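Local coordinates for segregation and condensation protein A (Bacillus subtilis, PDB 5H66) that probably acts as the kleisin subunit of the bacterial SMC condensin complex in chromosome segregation and condensation, this fragment being its C-terminal winged-helix domain, at residues C[49-52]-C[53-57]. Sequence-based numbering, arbitrary orientation.
Sequences VLEL and MKNQL
Val49 and Met53 meet one turn apart near the end of helix 39-54, which closes in a Schellman motif before the chain enters strand 58-62 of the winged-helix domain. Val49 O accepts the nearly straight helical bond of Met53 N (2.8 Å, 164°), while its CG1 approaches Met53 SD obliquely at 4.1 Å. Leu50 brings CD2 to 4.3 Å from the same sulfur, and its O takes Lys54 N; another protein chain packs on Leu50 and also bonds to its carbonyl. Met53 CG stands anti to its own carbonyl carbon (chi1 -66°), where it passes Val49 O; the sulfur has Val49 CG1 and Leu50 CD2 as neighbours, and the side chain also touches Ile60 of the following strand. With an alanine here in place of the methionine, CG, SD and CE go, which would probably leave a gap beside Val49 CG1, Leu50 CD2 and Ile60. Glu51 lies alongside Lys54, both pointing the same way; Glu51 OE2 rests 3.7 Å from Lys54 CD and 4.2 Å from Lys54 NZ, too far for a salt bridge, although the opposite charges probably attract weakly. Glu51 O receives Asn55 N (3.0 Å), the last regular helical bond. Leu52 tucks its side chain against Met14 and Val18 of helix 11-23, whereas its O accepts Leu57 N almost straight (171°) and, weakly, Asn55 N. Gln56, with positive phi, is the C-prime residue that turns the chain back, its N bonding to Met53 O. The two leucine side chains cross at about a right angle, CD2 of Leu52 lying 3.8 Å from CD1 of Leu57.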
ATOM      1  N   VAL C  49     -14.030  18.545 -13.754  1.00 46.46           N
ATOM      2  CA  VAL C  49     -13.892  19.687 -12.853  1.00 48.30           C
ATOM      3  C   VAL C  49     -12.492  19.735 -12.254  1.00 48.52           C
ATOM      4  O   VAL C  49     -11.877  20.804 -12.165  1.00 47.53           O
ATOM      5  CB  VAL C  49     -14.979  19.644 -11.764  1.00 46.24           C
ATOM      6  CG1 VAL C  49     -14.782  20.778 -10.778  1.00 51.89           C
ATOM      7  CG2 VAL C  49     -16.359  19.723 -12.389  1.00 51.08           C
ATOM      8  N   LEU C  50     -11.962  18.580 -11.835  1.00 48.05           N
ATOM      9  CA  LEU C  50     -10.600  18.549 -11.306  1.00 44.81           C
ATOM     10  C   LEU C  50      -9.596  19.028 -12.345  1.00 45.05           C
ATOM     11  O   LEU C  50      -8.642  19.741 -12.015  1.00 44.25           O
ATOM     12  CB  LEU C  50     -10.241  17.137 -10.839  1.00 42.02           C
ATOM     13  CG  LEU C  50     -11.128  16.486  -9.781  1.00 42.12           C
ATOM     14  CD1 LEU C  50     -10.796  15.000  -9.666  1.00 41.04           C
ATOM     15  CD2 LEU C  50     -10.961  17.171  -8.442  1.00 42.21           C
ATOM     16  N   GLU C  51      -9.794  18.649 -13.611  1.00 44.86           N
ATOM     17  CA  GLU C  51      -8.870  19.086 -14.651  1.00 48.07           C
ATOM     18  C   GLU C  51      -9.011  20.580 -14.919  1.00 50.35           C
ATOM     19  O   GLU C  51      -8.013  21.271 -15.157  1.00 48.33           O
ATOM     20  CB  GLU C  51      -9.098  18.285 -15.931  1.00 48.66           C
ATOM     21  CG  GLU C  51      -7.931  18.338 -16.909  1.00 49.67           C
ATOM     22  CD  GLU C  51      -6.734  17.551 -16.424  1.00 52.87           C
ATOM     23  OE1 GLU C  51      -6.940  16.478 -15.814  1.00 51.10           O
ATOM     24  OE2 GLU C  51      -5.590  17.998 -16.654  1.00 54.90           O
ATOM     25  N   LEU C  52     -10.243  21.096 -14.887  1.00 50.82           N
ATOM     26  CA  LEU C  52     -10.445  22.531 -15.068  1.00 52.07           C
ATOM     27  C   LEU C  52      -9.815  23.319 -13.926  1.00 54.29           C
ATOM     28  O   LEU C  52      -9.237  24.390 -14.146  1.00 54.40           O
ATOM     29  CB  LEU C  52     -11.937  22.842 -15.185  1.00 52.00           C
ATOM     30  CG  LEU C  52     -12.578  22.418 -16.510  1.00 52.50           C
ATOM     31  CD1 LEU C  52     -14.083  22.342 -16.377  1.00 55.37           C
ATOM     32  CD2 LEU C  52     -12.180  23.370 -17.626  1.00 57.36           C
ATOM     33  N   MET C  53      -9.911  22.794 -12.700  1.00 50.72           N
ATOM     34  CA  MET C  53      -9.209  23.397 -11.572  1.00 49.98           C
ATOM     35  C   MET C  53      -7.706  23.448 -11.820  1.00 51.87           C
ATOM     36  O   MET C  53      -7.046  24.437 -11.480  1.00 53.60           O
ATOM     37  CB  MET C  53      -9.509  22.617 -10.289  1.00 49.45           C
ATOM     38  CG  MET C  53     -10.954  22.685  -9.847  1.00 48.44           C
ATOM     39  SD  MET C  53     -11.399  21.472  -8.579  1.00 49.51           S
ATOM     40  CE  MET C  53     -10.562  22.156  -7.151  1.00 50.27           C
ATOM     41  N   LYS C  54      -7.148  22.386 -12.410  1.00 50.94           N
ATOM     42  CA  LYS C  54      -5.710  22.341 -12.652  1.00 50.94           C
ATOM     43  C   LYS C  54      -5.285  23.336 -13.726  1.00 52.84           C
ATOM     44  O   LYS C  54      -4.154  23.833 -13.698  1.00 51.63           O
ATOM     45  CB  LYS C  54      -5.291  20.921 -13.042  1.00 48.19           C
ATOM     46  CG  LYS C  54      -3.792  20.732 -13.191  1.00 47.11           C
ATOM     47  CD  LYS C  54      -3.474  19.500 -14.023  1.00 46.88           C
ATOM     48  CE  LYS C  54      -2.004  19.469 -14.416  1.00 49.08           C
ATOM     49  NZ  LYS C  54      -1.649  18.225 -15.150  1.00 50.92           N
ATOM     50  N   ASN C  55      -6.164  23.632 -14.678  1.00 53.71           N
ATOM     51  CA  ASN C  55      -5.877  24.602 -15.726  1.00 55.74           C
ATOM     52  C   ASN C  55      -6.322  26.010 -15.358  1.00 59.05           C
ATOM     53  O   ASN C  55      -6.395  26.873 -16.240  1.00 60.95           O
ATOM     54  CB  ASN C  55      -6.533  24.168 -17.038  1.00 57.13           C
ATOM     55  CG  ASN C  55      -5.972  22.861 -17.559  1.00 56.75           C
ATOM     56  OD1 ASN C  55      -4.843  22.482 -17.233  1.00 56.45           O
ATOM     57  ND2 ASN C  55      -6.757  22.160 -18.369  1.00 53.84           N
ATOM     58  N   GLN C  56      -6.631  26.254 -14.080  1.00 58.83           N
ATOM     59  CA  GLN C  56      -6.916  27.595 -13.568  1.00 60.26           C
ATOM     60  C   GLN C  56      -8.066  28.258 -14.325  1.00 62.99           C
ATOM     61  O   GLN C  56      -8.057  29.467 -14.564  1.00 63.07           O
ATOM     62  CB  GLN C  56      -5.661  28.473 -13.606  1.00 60.48           C
ATOM     63  CG  GLN C  56      -4.404  27.807 -13.052  1.00 60.55           C
ATOM     64  CD  GLN C  56      -3.960  28.397 -11.721  1.00 63.35           C
ATOM     65  OE1 GLN C  56      -4.774  28.624 -10.824  1.00 65.08           O
ATOM     66  NE2 GLN C  56      -2.659  28.642 -11.587  1.00 64.89           N
ATOM     67  N   LEU C  57      -9.066  27.463 -14.708  1.00 62.07           N
ATOM     68  CA  LEU C  57     -10.227  27.969 -15.426  1.00 62.64           C
ATOM     69  C   LEU C  57     -11.497  27.992 -14.590  1.00 65.39           C
ATOM     70  O   LEU C  57     -12.485  28.599 -15.016  1.00 66.38           O
ATOM     71  CB  LEU C  57     -10.487  27.136 -16.693  1.00 60.56           C
ATOM     72  CG  LEU C  57      -9.369  27.008 -17.727  1.00 58.43           C
ATOM     73  CD1 LEU C  57      -9.790  26.064 -18.840  1.00 59.90           C
ATOM     74  CD2 LEU C  57      -8.994  28.364 -18.291  1.00 62.79           C
TER